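Local coordinates for hypothetical protein SO2946 (Shewanella oneidensis, PDB 2A5Z) that is of unknown function but binds magnesium and folds as a jelly roll with a carbohydrate-binding module, so that it may recognise sugars, at residues S47-S52 against A110-E115; I138-I143 against A217-D222; A170-S175 against T213-M218; C187-L192 against F197-Y202. One frame throughout, in Å; residues are numbered along the deposited sequence.

How the contacts relate
The four contacts lie in a beta sandwich. Contact 1 comes first along the chain, tying strand 48-53, outermost within this chain in the six-stranded antiparallel sheet, to the loop that leads into strand 119-125. Contact 4 is the hairpin 184-191/197-203 of that same sheet, its centre about 15 Å from that of contact 1, and it is nested within the loops closed by contacts 2 and 3. Contacts 2 and 3 both end on the connection after strand 208-213 and share Ala-217 and Met-218, with centres about 13 Å apart. Arg-220, through Phe-112 O and Met-191, links contact 2 to contacts 1 and 4. One connection thus bridges both sheets of the jelly roll.

Contact 1: residues S47-S52 against A110-E115; sequences SDFYAS and AIFPKE
Phe-49 carries its CG trans to the backbone N (chi1 176°), which sends the ring out from strand 48-53, and Phe-112, with CG trans to its own carbonyl carbon (chi1 -60°), swings its ring end to meet it. The two form an offset edge-to-face pair, the edge of Phe-112 toward the face of Phe-49, with planes at 66° and ring centroids 5.4 Å apart. The touching edge of Phe-112 is made of CZ and CE1: CZ lies 3.6 Å from Phe-49 CE2, while CE1 lies 3.7 Å from Phe-49 CD2. Ile-111 CG1 packs on one face of the Phe-112 ring, toward its rim. Phe-49 belongs to the outermost strand of this chain's six-stranded sheet and pairs through its backbone with Ala-253, whereas Phe-112 sits in the loop between strands 102-107 and 119-125; Met-107 touches both rings. Phe-88 of a second subunit also packs on Phe-49, so the aromatic cluster extends into the trimer interface. No hydrogen bond joins the two segments, and their contact is purely apolar: dispersion and a weak edge-to-face attraction probably contribute to keeping the loop beside the strand.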
loop_
_atom_site.group_PDB
_atom_site.type_symbol
_atom_site.label_atom_id
_atom_site.label_comp_id
_atom_site.label_asym_id
_atom_site.label_seq_id
_atom_site.Cartn_x
_atom_site.Cartn_y
_atom_site.Cartn_z
ATOM N N SER C 47 -15.850 2.937 13.552
ATOM C CA SER C 47 -17.258 2.872 13.137
ATOM C C SER C 47 -17.501 3.247 11.677
ATOM O O SER C 47 -18.590 3.022 11.136
ATOM C CB SER C 47 -18.129 3.716 14.069
ATOM O OG SER C 47 -17.745 5.073 14.002
ATOM N N ASP C 48 -16.476 3.810 11.041
ATOM C CA ASP C 48 -16.560 4.220 9.645
ATOM C C ASP C 48 -15.484 3.501 8.845
ATOM O O ASP C 48 -14.398 3.234 9.362
ATOM C CB ASP C 48 -16.388 5.738 9.521
ATOM C CG ASP C 48 -17.442 6.517 10.297
ATOM O OD1 ASP C 48 -18.563 6.700 9.769
ATOM O OD2 ASP C 48 -17.148 6.959 11.436
ATOM N N PHE C 49 -15.795 3.146 7.603
ATOM C CA PHE C 49 -14.776 2.637 6.705
ATOM C C PHE C 49 -14.707 3.497 5.457
ATOM O O PHE C 49 -15.738 3.841 4.888
ATOM C CB PHE C 49 -15.025 1.174 6.310
ATOM C CG PHE C 49 -14.030 0.652 5.307
ATOM C CD1 PHE C 49 -12.837 0.075 5.728
ATOM C CD2 PHE C 49 -14.276 0.766 3.936
ATOM C CE1 PHE C 49 -11.903 -0.394 4.805
ATOM C CE2 PHE C 49 -13.349 0.306 3.007
ATOM C CZ PHE C 49 -12.158 -0.275 3.444
ATOM N N TYR C 50 -13.486 3.827 5.042
ATOM C CA TYR C 50 -13.252 4.546 3.800
ATOM C C TYR C 50 -12.054 3.970 3.041
ATOM O O TYR C 50 -11.026 3.665 3.643
ATOM C CB TYR C 50 -13.019 6.041 4.072
ATOM C CG TYR C 50 -13.028 6.847 2.803
ATOM C CD1 TYR C 50 -14.225 7.352 2.291
ATOM C CD2 TYR C 50 -11.853 7.071 2.086
ATOM C CE1 TYR C 50 -14.249 8.080 1.101
ATOM C CE2 TYR C 50 -11.870 7.792 0.884
ATOM C CZ TYR C 50 -13.067 8.286 0.407
ATOM O OH TYR C 50 -13.094 9.001 -0.759
ATOM N N ALA C 51 -12.200 3.827 1.725
ATOM C CA ALA C 51 -11.085 3.485 0.840
ATOM C C ALA C 51 -11.322 4.080 -0.546
ATOM O O ALA C 51 -12.458 4.156 -1.008
ATOM C CB ALA C 51 -10.895 1.969 0.743
ATOM N N SER C 52 -10.253 4.522 -1.196
ATOM C CA SER C 52 -10.357 5.023 -2.561
ATOM C C SER C 52 -9.054 4.794 -3.308
ATOM O O SER C 52 -7.986 4.702 -2.700
ATOM C CB SER C 52 -10.722 6.509 -2.567
ATOM O OG SER C 52 -9.641 7.285 -2.100
ATOM N N ALA C 110 -18.032 -9.878 2.538
ATOM C CA ALA C 110 -18.152 -10.328 3.936
ATOM C C ALA C 110 -18.014 -9.202 4.957
ATOM O O ALA C 110 -18.636 -9.232 6.018
ATOM C CB ALA C 110 -17.135 -11.434 4.236
ATOM N N ILE C 111 -17.198 -8.210 4.617
ATOM C CA ILE C 111 -16.930 -7.093 5.514
ATOM C C ILE C 111 -17.950 -5.961 5.368
ATOM O O ILE C 111 -17.929 -4.996 6.130
ATOM C CB ILE C 111 -15.476 -6.556 5.335
ATOM C CG1 ILE C 111 -15.263 -6.011 3.920
ATOM C CG2 ILE C 111 -14.446 -7.651 5.688
ATOM C CD1 ILE C 111 -14.015 -5.154 3.767
ATOM N N PHE C 112 -18.829 -6.075 4.373
ATOM C CA PHE C 112 -19.882 -5.082 4.158
ATOM C C PHE C 112 -21.249 -5.781 4.204
ATOM O O PHE C 112 -21.888 -5.977 3.171
ATOM C CB PHE C 112 -19.692 -4.334 2.827
ATOM C CG PHE C 112 -18.384 -3.575 2.722
ATOM C CD1 PHE C 112 -18.067 -2.562 3.629
ATOM C CD2 PHE C 112 -17.478 -3.870 1.705
ATOM C CE1 PHE C 112 -16.858 -1.863 3.537
ATOM C CE2 PHE C 112 -16.276 -3.172 1.595
ATOM C CZ PHE C 112 -15.961 -2.169 2.510
ATOM N N PRO C 113 -21.697 -6.178 5.407
ATOM C CA PRO C 113 -23.022 -6.775 5.487
ATOM C C PRO C 113 -24.080 -5.692 5.215
ATOM O O PRO C 113 -23.750 -4.497 5.225
ATOM C CB PRO C 113 -23.089 -7.288 6.928
ATOM C CG PRO C 113 -22.152 -6.422 7.679
ATOM C CD PRO C 113 -21.047 -6.081 6.727
ATOM N N LYS C 114 -25.323 -6.099 4.970
ATOM C CA LYS C 114 -26.391 -5.150 4.587
ATOM C C LYS C 114 -26.521 -3.921 5.494
ATOM O O LYS C 114 -26.783 -2.809 5.019
ATOM C CB LYS C 114 -27.746 -5.859 4.412
ATOM C CG LYS C 114 -28.320 -6.539 5.642
ATOM C CD LYS C 114 -29.607 -7.263 5.281
ATOM C CE LYS C 114 -30.299 -7.852 6.493
ATOM N NZ LYS C 114 -29.694 -9.167 6.874
ATOM N N GLU C 115 -26.310 -4.113 6.792
ATOM C CA GLU C 115 -26.422 -3.010 7.748
ATOM C C GLU C 115 -25.280 -1.973 7.642
ATOM O O GLU C 115 -25.367 -0.891 8.222
ATOM C CB GLU C 115 -26.556 -3.546 9.184
ATOM C CG GLU C 115 -25.315 -4.236 9.715
ATOM C CD GLU C 115 -25.281 -5.751 9.464
ATOM O OE1 GLU C 115 -24.350 -6.392 10.012
ATOM O OE2 GLU C 115 -26.164 -6.302 8.755
#

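Contact 2: residues I138-I143 against A217-D222; sequences IGSTSI and AMFRAD
Phe-219 and Ser-140 point toward each other, the phenyl ring lying alongside the strand while the serine hydroxyl reaches past its base to the loop backbone. Ser-140 OG donates to Phe-219 O over 2.7 Å, the one hydrogen bond across the two segments. It arrives at a C=O...donor angle of 131° and tilted 25° from the carbonyl plane. The hydroxyl is placed there by a chi1 of 61°, which tucks OG in between the serine's own N and carbonyl carbon; in this position it also lies 3.7 Å from Phe-219 CB. Phe-219 has CG trans to its backbone N, which lays the ring beside the strand backbone. Its CE2 corner comes within 3.8 Å of Thr-141 C, which lies at the ring edge, and within 3.9 Å of Ser-142 N. Phe-219 thus meets the strand twice, by a hydrogen bond at its carbonyl and by packing at its ring, and Ser-151 and Ala-226 add further packing to the phenyl group. The next residue, Arg-220, points away from the strand and braces the loop from within: its NH1 meets Asp-222 OD1 at 2.9 Å, in the guanidinium plane and on the syn side of the carboxylate. Asp-195 takes NE in a second salt bridge. The chain turns a corner at Ile-138 and Gly-139, near strand 140-142, and strand 226-228 pairs with that strand just after the loop. The contact therefore fastens a long irregular connection between the two sheets of a jelly-roll sandwich to a strand at its destination.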
loop_
_atom_site.group_PDB
_atom_site.type_symbol
_atom_site.label_atom_id
_atom_site.label_comp_id
_atom_site.label_asym_id
_atom_site.label_seq_id
_atom_site.Cartn_x
_atom_site.Cartn_y
_atom_site.Cartn_z
ATOM N N ILE C 138 -21.026 -2.172 -12.168
ATOM C CA ILE C 138 -20.748 -1.460 -10.929
ATOM C C ILE C 138 -21.719 -2.042 -9.888
ATOM O O ILE C 138 -22.922 -1.800 -9.936
ATOM C CB ILE C 138 -20.840 0.089 -11.094
ATOM C CG1 ILE C 138 -19.729 0.590 -12.021
ATOM C CG2 ILE C 138 -20.674 0.786 -9.756
ATOM C CD1 ILE C 138 -20.222 1.449 -13.173
ATOM N N GLY C 139 -21.173 -2.855 -8.990
ATOM C CA GLY C 139 -21.956 -3.592 -8.009
ATOM C C GLY C 139 -21.250 -4.881 -7.636
ATOM O O GLY C 139 -20.022 -4.949 -7.676
ATOM N N SER C 140 -22.030 -5.899 -7.271
ATOM C CA SER C 140 -21.489 -7.208 -6.922
ATOM C C SER C 140 -21.329 -8.070 -8.164
ATOM O O SER C 140 -22.043 -7.892 -9.157
ATOM C CB SER C 140 -22.373 -7.910 -5.894
ATOM O OG SER C 140 -23.678 -8.139 -6.399
ATOM N N THR C 141 -20.387 -9.003 -8.110
ATOM C CA THR C 141 -20.050 -9.809 -9.279
ATOM C C THR C 141 -19.237 -11.045 -8.913
ATOM O O THR C 141 -18.499 -11.053 -7.920
ATOM C CB THR C 141 -19.306 -8.964 -10.372
ATOM O OG1 THR C 141 -19.041 -9.778 -11.523
ATOM C CG2 THR C 141 -17.998 -8.372 -9.845
ATOM N N SER C 142 -19.404 -12.105 -9.706
ATOM C CA SER C 142 -18.469 -13.217 -9.680
ATOM C C SER C 142 -17.091 -12.635 -9.966
ATOM O O SER C 142 -16.946 -11.725 -10.788
ATOM C CB SER C 142 -18.793 -14.243 -10.778
ATOM O OG SER C 142 -20.180 -14.479 -10.887
ATOM N N ILE C 143 -16.090 -13.173 -9.285
ATOM C CA ILE C 143 -14.700 -12.792 -9.493
ATOM C C ILE C 143 -14.132 -13.366 -10.809
ATOM O O ILE C 143 -14.673 -14.328 -11.372
ATOM C CB ILE C 143 -13.852 -13.237 -8.258
ATOM C CG1 ILE C 143 -12.794 -12.194 -7.902
ATOM C CG2 ILE C 143 -13.294 -14.667 -8.418
ATOM C CD1 ILE C 143 -12.294 -12.294 -6.459
ATOM N N ALA C 217 -33.186 -8.731 -3.381
ATOM C CA ALA C 217 -31.865 -8.509 -2.794
ATOM C C ALA C 217 -30.761 -8.723 -3.830
ATOM O O ALA C 217 -30.897 -9.558 -4.729
ATOM C CB ALA C 217 -31.658 -9.419 -1.604
HETATM N N MSE C 218 -29.672 -7.966 -3.690
HETATM C CA MSE C 218 -28.505 -8.090 -4.559
HETATM C C MSE C 218 -27.913 -9.505 -4.553
HETATM O O MSE C 218 -28.132 -10.278 -3.599
HETATM C CB MSE C 218 -27.434 -7.062 -4.148
HETATM C CG MSE C 218 -26.617 -7.409 -2.883
HETATM SE SE MSE C 218 -25.317 -6.201 -2.475
HETATM C CE MSE C 218 -26.321 -4.856 -1.858
ATOM N N PHE C 219 -27.173 -9.847 -5.611
ATOM C CA PHE C 219 -26.294 -11.014 -5.564
ATOM C C PHE C 219 -25.233 -10.812 -4.476
ATOM O O PHE C 219 -24.572 -9.772 -4.423
ATOM C CB PHE C 219 -25.593 -11.287 -6.911
ATOM C CG PHE C 219 -24.417 -12.238 -6.788
ATOM C CD1 PHE C 219 -24.616 -13.566 -6.395
ATOM C CD2 PHE C 219 -23.115 -11.796 -7.024
ATOM C CE1 PHE C 219 -23.539 -14.441 -6.247
ATOM C CE2 PHE C 219 -22.026 -12.662 -6.892
ATOM C CZ PHE C 219 -22.236 -13.989 -6.500
ATOM N N ARG C 220 -25.067 -11.822 -3.628
ATOM C CA ARG C 220 -24.097 -11.769 -2.552
ATOM C C ARG C 220 -23.451 -13.131 -2.355
ATOM O O ARG C 220 -24.135 -14.142 -2.330
ATOM C CB ARG C 220 -24.756 -11.308 -1.247
ATOM C CG ARG C 220 -23.800 -11.284 -0.052
ATOM C CD ARG C 220 -24.479 -10.837 1.247
ATOM N NE ARG C 220 -24.661 -9.382 1.318
ATOM C CZ ARG C 220 -23.734 -8.516 1.734
ATOM N NH1 ARG C 220 -22.533 -8.928 2.113
ATOM N NH2 ARG C 220 -24.015 -7.227 1.769
ATOM N N ALA C 221 -22.126 -13.134 -2.243
ATOM C CA ALA C 221 -21.373 -14.279 -1.738
ATOM C C ALA C 221 -20.319 -13.726 -0.798
ATOM O O ALA C 221 -19.468 -12.919 -1.206
ATOM C CB ALA C 221 -20.738 -15.070 -2.871
ATOM N N ASP C 222 -20.405 -14.123 0.473
ATOM C CA ASP C 222 -19.482 -13.642 1.500
ATOM C C ASP C 222 -18.202 -14.487 1.568
ATOM O O ASP C 222 -17.804 -14.978 2.630
ATOM C CB ASP C 222 -20.182 -13.556 2.863
ATOM C CG ASP C 222 -21.163 -12.374 2.954
ATOM O OD1 ASP C 222 -21.147 -11.481 2.077
ATOM O OD2 ASP C 222 -21.947 -12.339 3.922
#

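Contact 3: residues A170-S175 against T213-M218; sequences ATETGS and TSTAAM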
loop_
_atom_site.group_PDB
_atom_site.type_symbol
_atom_site.label_atom_id
_atom_site.label_comp_id
_atom_site.label_asym_id
_atom_site.label_seq_id
_atom_site.Cartn_x
_atom_site.Cartn_y
_atom_site.Cartn_z
ATOM N N ALA C 170 -31.280 -13.532 -16.091
ATOM C CA ALA C 170 -31.710 -12.199 -15.688
ATOM C C ALA C 170 -32.950 -12.335 -14.824
ATOM O O ALA C 170 -34.041 -12.610 -15.339
ATOM C CB ALA C 170 -32.001 -11.338 -16.911
ATOM N N THR C 171 -32.784 -12.166 -13.516
ATOM C CA THR C 171 -33.910 -12.283 -12.579
ATOM C C THR C 171 -34.704 -10.973 -12.476
ATOM O O THR C 171 -35.886 -10.963 -12.102
ATOM C CB THR C 171 -33.447 -12.720 -11.168
ATOM O OG1 THR C 171 -32.611 -11.713 -10.600
ATOM C CG2 THR C 171 -32.673 -14.034 -11.222
ATOM N N GLU C 172 -34.050 -9.875 -12.835
ATOM C CA GLU C 172 -34.604 -8.540 -12.668
ATOM C C GLU C 172 -33.827 -7.589 -13.572
ATOM O O GLU C 172 -32.600 -7.594 -13.560
ATOM C CB GLU C 172 -34.426 -8.123 -11.217
ATOM C CG GLU C 172 -35.362 -7.072 -10.766
ATOM C CD GLU C 172 -35.038 -6.608 -9.369
ATOM O OE1 GLU C 172 -35.134 -7.426 -8.427
ATOM O OE2 GLU C 172 -34.696 -5.419 -9.224
ATOM N N THR C 173 -34.532 -6.776 -14.351
ATOM C CA THR C 173 -33.881 -5.880 -15.306
ATOM C C THR C 173 -34.651 -4.570 -15.415
ATOM O O THR C 173 -35.839 -4.564 -15.749
ATOM C CB THR C 173 -33.755 -6.542 -16.705
ATOM O OG1 THR C 173 -33.015 -7.763 -16.594
ATOM C CG2 THR C 173 -33.045 -5.634 -17.700
ATOM N N GLY C 174 -33.973 -3.463 -15.129
ATOM C CA GLY C 174 -34.573 -2.139 -15.298
ATOM C C GLY C 174 -34.585 -1.691 -16.746
ATOM O O GLY C 174 -34.117 -2.415 -17.636
ATOM N N SER C 175 -35.134 -0.504 -16.985
ATOM C CA SER C 175 -35.116 0.101 -18.315
ATOM C C SER C 175 -33.681 0.486 -18.660
ATOM O O SER C 175 -32.844 0.657 -17.769
ATOM C CB SER C 175 -36.034 1.331 -18.375
ATOM O OG SER C 175 -35.563 2.348 -17.514
ATOM N N THR C 213 -33.723 1.192 -8.507
ATOM C CA THR C 213 -33.771 0.551 -7.192
ATOM C C THR C 213 -34.302 -0.874 -7.349
ATOM O O THR C 213 -35.382 -1.087 -7.908
ATOM C CB THR C 213 -34.672 1.334 -6.195
ATOM O OG1 THR C 213 -34.244 2.695 -6.136
ATOM C CG2 THR C 213 -34.577 0.745 -4.787
ATOM N N SER C 214 -33.544 -1.849 -6.859
ATOM C CA SER C 214 -33.929 -3.252 -6.999
ATOM C C SER C 214 -35.193 -3.628 -6.204
ATOM O O SER C 214 -35.529 -2.990 -5.202
ATOM C CB SER C 214 -32.754 -4.173 -6.646
ATOM O OG SER C 214 -32.570 -4.279 -5.246
ATOM N N THR C 215 -35.894 -4.654 -6.683
ATOM C CA THR C 215 -37.018 -5.250 -5.970
ATOM C C THR C 215 -36.493 -6.353 -5.057
ATOM O O THR C 215 -36.835 -6.410 -3.876
ATOM C CB THR C 215 -38.083 -5.810 -6.953
ATOM O OG1 THR C 215 -38.675 -4.728 -7.686
ATOM C CG2 THR C 215 -39.188 -6.556 -6.209
ATOM N N ALA C 216 -35.649 -7.217 -5.613
ATOM C CA ALA C 216 -35.061 -8.315 -4.868
ATOM C C ALA C 216 -33.685 -7.933 -4.326
ATOM O O ALA C 216 -33.090 -6.938 -4.760
ATOM C CB ALA C 216 -34.969 -9.543 -5.746
ATOM N N ALA C 217 -33.186 -8.731 -3.381
ATOM C CA ALA C 217 -31.865 -8.509 -2.794
ATOM C C ALA C 217 -30.761 -8.723 -3.830
ATOM O O ALA C 217 -30.897 -9.558 -4.729
ATOM C CB ALA C 217 -31.658 -9.419 -1.604
HETATM N N MSE C 218 -29.672 -7.966 -3.690
HETATM C CA MSE C 218 -28.505 -8.090 -4.559
HETATM C C MSE C 218 -27.913 -9.505 -4.553
HETATM O O MSE C 218 -28.132 -10.278 -3.599
HETATM C CB MSE C 218 -27.434 -7.062 -4.148
HETATM C CG MSE C 218 -26.617 -7.409 -2.883
HETATM SE SE MSE C 218 -25.317 -6.201 -2.475
HETATM C CE MSE C 218 -26.321 -4.856 -1.858
#
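Glu-172 OE2 is gripped by two donors, the backbone N of Thr-215 at 2.9 Å and the hydroxyl of Tyr-212, which comes from strand 208-213. Its sister oxygen OE1 takes the next amide, Ala-216 N, also at 2.9 Å, so the carboxylate spans two successive N-H groups of the loop. Both bonds are fairly straight, with angles at the hydrogen of 163°, yet they differ in approach. Ala-216 N meets OE1 on the syn side, 18° out of the carboxylate plane, whereas Thr-215 N comes to OE2 from above that plane. The side chain reaches across because CG stands trans to N (chi1 -157°) and the chain stays extended beyond it. Around the charged end, Ser-214 CA lies 3.2 Å from OE2, and Ala-216 CB lies 3.4 Å from OE1. Three polar hydrogens shared between the two oxygens should fix the rotation of the carboxylate and would probably help to stabilise its negative charge. The bend has a bond of its own as well: Ser-214 OG donates to Ala-216 O over 2.8 Å and in turn accepts the backbone N of Phe-197, which ties it to the neighbouring strand. This connection leaves strand 208-213, outermost within this chain in the six-stranded sheet, while Glu-172 reaches it from the other layer of the sandwich. There Thr-171 and Glu-172 both face Ile-164, at the corner where strand 169-178 breaks, which makes the carboxylate's own strand a classic beta bulge.

Contact 4: residues C187-L192 against F197-Y202; sequences CKFKML and FKVTLY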
loop_
_atom_site.group_PDB
_atom_site.type_symbol
_atom_site.label_atom_id
_atom_site.label_comp_id
_atom_site.label_asym_id
_atom_site.label_seq_id
_atom_site.Cartn_x
_atom_site.Cartn_y
_atom_site.Cartn_z
ATOM N N CYS C 187 -21.060 6.642 -11.457
ATOM C CA CYS C 187 -22.085 5.754 -10.927
ATOM C C CYS C 187 -21.914 5.573 -9.423
ATOM O O CYS C 187 -20.809 5.296 -8.936
ATOM C CB CYS C 187 -22.081 4.389 -11.630
ATOM S SG CYS C 187 -23.220 3.172 -10.886
ATOM N N LYS C 188 -23.017 5.747 -8.701
ATOM C CA LYS C 188 -23.080 5.404 -7.294
ATOM C C LYS C 188 -23.959 4.166 -7.089
ATOM O O LYS C 188 -25.090 4.094 -7.581
ATOM C CB LYS C 188 -23.580 6.591 -6.469
ATOM C CG LYS C 188 -23.643 6.337 -4.964
ATOM C CD LYS C 188 -23.547 7.636 -4.175
ATOM C CE LYS C 188 -24.668 8.603 -4.499
ATOM N NZ LYS C 188 -24.775 9.623 -3.428
ATOM N N PHE C 189 -23.404 3.186 -6.387
ATOM C CA PHE C 189 -24.121 1.987 -5.995
ATOM C C PHE C 189 -24.367 2.112 -4.480
ATOM O O PHE C 189 -23.455 2.427 -3.723
ATOM C CB PHE C 189 -23.291 0.744 -6.367
ATOM C CG PHE C 189 -23.852 -0.559 -5.841
ATOM C CD1 PHE C 189 -24.492 -1.446 -6.695
ATOM C CD2 PHE C 189 -23.721 -0.903 -4.490
ATOM C CE1 PHE C 189 -25.005 -2.658 -6.219
ATOM C CE2 PHE C 189 -24.237 -2.100 -3.998
ATOM C CZ PHE C 189 -24.876 -2.980 -4.861
ATOM N N LYS C 190 -25.609 1.909 -4.048
ATOM C CA LYS C 190 -25.961 2.076 -2.634
ATOM C C LYS C 190 -26.614 0.811 -2.075
ATOM O O LYS C 190 -27.668 0.387 -2.542
ATOM C CB LYS C 190 -26.861 3.310 -2.442
ATOM C CG LYS C 190 -27.287 3.612 -0.990
ATOM C CD LYS C 190 -26.095 3.795 -0.057
ATOM C CE LYS C 190 -26.494 4.548 1.201
ATOM N NZ LYS C 190 -25.444 4.339 2.228
HETATM N N MSE C 191 -25.959 0.210 -1.088
HETATM C CA MSE C 191 -26.465 -0.972 -0.383
HETATM C C MSE C 191 -27.553 -0.532 0.587
HETATM O O MSE C 191 -27.347 0.369 1.396
HETATM C CB MSE C 191 -25.307 -1.647 0.365
HETATM C CG MSE C 191 -25.634 -2.913 1.169
HETATM SE SE MSE C 191 -24.162 -3.689 1.927
HETATM C CE MSE C 191 -23.245 -4.226 0.482
ATOM N N LEU C 192 -28.717 -1.163 0.494
ATOM C CA LEU C 192 -29.841 -0.826 1.357
ATOM C C LEU C 192 -29.863 -1.805 2.531
ATOM O O LEU C 192 -29.266 -2.886 2.453
ATOM C CB LEU C 192 -31.157 -0.823 0.562
ATOM C CG LEU C 192 -31.190 0.048 -0.712
ATOM C CD1 LEU C 192 -32.521 -0.097 -1.454
ATOM C CD2 LEU C 192 -30.923 1.522 -0.445
ATOM N N PHE C 197 -30.533 -2.887 -3.506
ATOM C CA PHE C 197 -29.589 -1.855 -3.922
ATOM C C PHE C 197 -30.251 -0.772 -4.763
ATOM O O PHE C 197 -31.300 -0.988 -5.384
ATOM C CB PHE C 197 -28.412 -2.469 -4.687
ATOM C CG PHE C 197 -28.782 -3.026 -6.042
ATOM C CD1 PHE C 197 -28.820 -2.206 -7.165
ATOM C CD2 PHE C 197 -29.098 -4.374 -6.194
ATOM C CE1 PHE C 197 -29.165 -2.712 -8.408
ATOM C CE2 PHE C 197 -29.432 -4.884 -7.442
ATOM C CZ PHE C 197 -29.469 -4.050 -8.548
ATOM N N LYS C 198 -29.623 0.395 -4.768
ATOM C CA LYS C 198 -29.971 1.461 -5.684
ATOM C C LYS C 198 -28.717 1.850 -6.445
ATOM O O LYS C 198 -27.650 2.013 -5.842
ATOM C CB LYS C 198 -30.543 2.661 -4.921
ATOM C CG LYS C 198 -30.911 3.854 -5.804
ATOM C CD LYS C 198 -31.743 4.872 -5.047
ATOM C CE LYS C 198 -32.365 5.861 -6.028
ATOM N NZ LYS C 198 -33.516 6.606 -5.442
ATOM N N VAL C 199 -28.832 1.955 -7.768
ATOM C CA VAL C 199 -27.746 2.497 -8.595
ATOM C C VAL C 199 -28.183 3.787 -9.268
ATOM O O VAL C 199 -29.329 3.913 -9.712
ATOM C CB VAL C 199 -27.208 1.510 -9.683
ATOM C CG1 VAL C 199 -26.331 0.437 -9.051
ATOM C CG2 VAL C 199 -28.341 0.895 -10.494
ATOM N N THR C 200 -27.263 4.741 -9.331
ATOM C CA THR C 200 -27.527 6.008 -9.998
ATOM C C THR C 200 -26.377 6.338 -10.923
ATOM O O THR C 200 -25.213 6.311 -10.509
ATOM C CB THR C 200 -27.742 7.147 -8.985
ATOM O OG1 THR C 200 -28.777 6.772 -8.076
ATOM C CG2 THR C 200 -28.146 8.438 -9.691
ATOM N N LEU C 201 -26.714 6.625 -12.176
ATOM C CA LEU C 201 -25.751 7.085 -13.168
ATOM C C LEU C 201 -25.860 8.604 -13.348
ATOM O O LEU C 201 -26.962 9.153 -13.448
ATOM C CB LEU C 201 -25.985 6.365 -14.497
ATOM C CG LEU C 201 -25.116 6.695 -15.704
ATOM C CD1 LEU C 201 -23.727 6.039 -15.604
ATOM C CD2 LEU C 201 -25.849 6.267 -16.972
ATOM N N TYR C 202 -24.711 9.275 -13.361
ATOM C CA TYR C 202 -24.634 10.719 -13.510
ATOM C C TYR C 202 -23.755 11.076 -14.702
ATOM O O TYR C 202 -22.921 10.272 -15.153
ATOM C CB TYR C 202 -24.023 11.380 -12.265
ATOM C CG TYR C 202 -24.603 10.971 -10.928
ATOM C CD1 TYR C 202 -25.545 11.776 -10.279
ATOM C CD2 TYR C 202 -24.182 9.803 -10.292
ATOM C CE1 TYR C 202 -26.066 11.423 -9.029
ATOM C CE2 TYR C 202 -24.706 9.426 -9.042
ATOM C CZ TYR C 202 -25.646 10.245 -8.420
ATOM O OH TYR C 202 -26.165 9.882 -7.201
HETATM O O HOH W 1 -27.486 5.459 -5.839
#
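The rings of Phe-189 and Phe-197 lie in planes only 15° apart but are displaced past one another, so little of either covers the other; Phe-189 CZ rests 3.6 Å from Phe-197 CB. Val-199 flanks them, its CG1 lying 3.5 Å from Phe-189 CD1. A chi1 of 69° folds the Phe-197 ring back over its own backbone. Cys-187, Leu-201 and Met-191 share this face, and Leu-153 of the other sheet packs on Cys-187, Val-199 and Leu-201, so this is the core side of the jelly-roll sandwich. The backbones form an antiparallel beta hairpin, strands 187-191 and 197-202 running at 169°. Lys-188 and Thr-200 make a hydrogen-bonded pair, Lys-188 N lying 2.9 Å from Thr-200 O, as do Lys-190 and Lys-198, where Lys-190 N lies 2.7 Å from Lys-198 O. Lys-188 O also accepts a bond from a water that lies 2.9 Å from Thr-200 OG1. On the opposite face, Lys-188 lays CB at the edge of the Tyr-202 ring and brings CE within 3.3 Å of Tyr-202 OH, its chain bending at chi3. Beyond it, Lys-188 NZ donates to Val-262 O of the third subunit, and Lys-190 NZ to Glu-117 O.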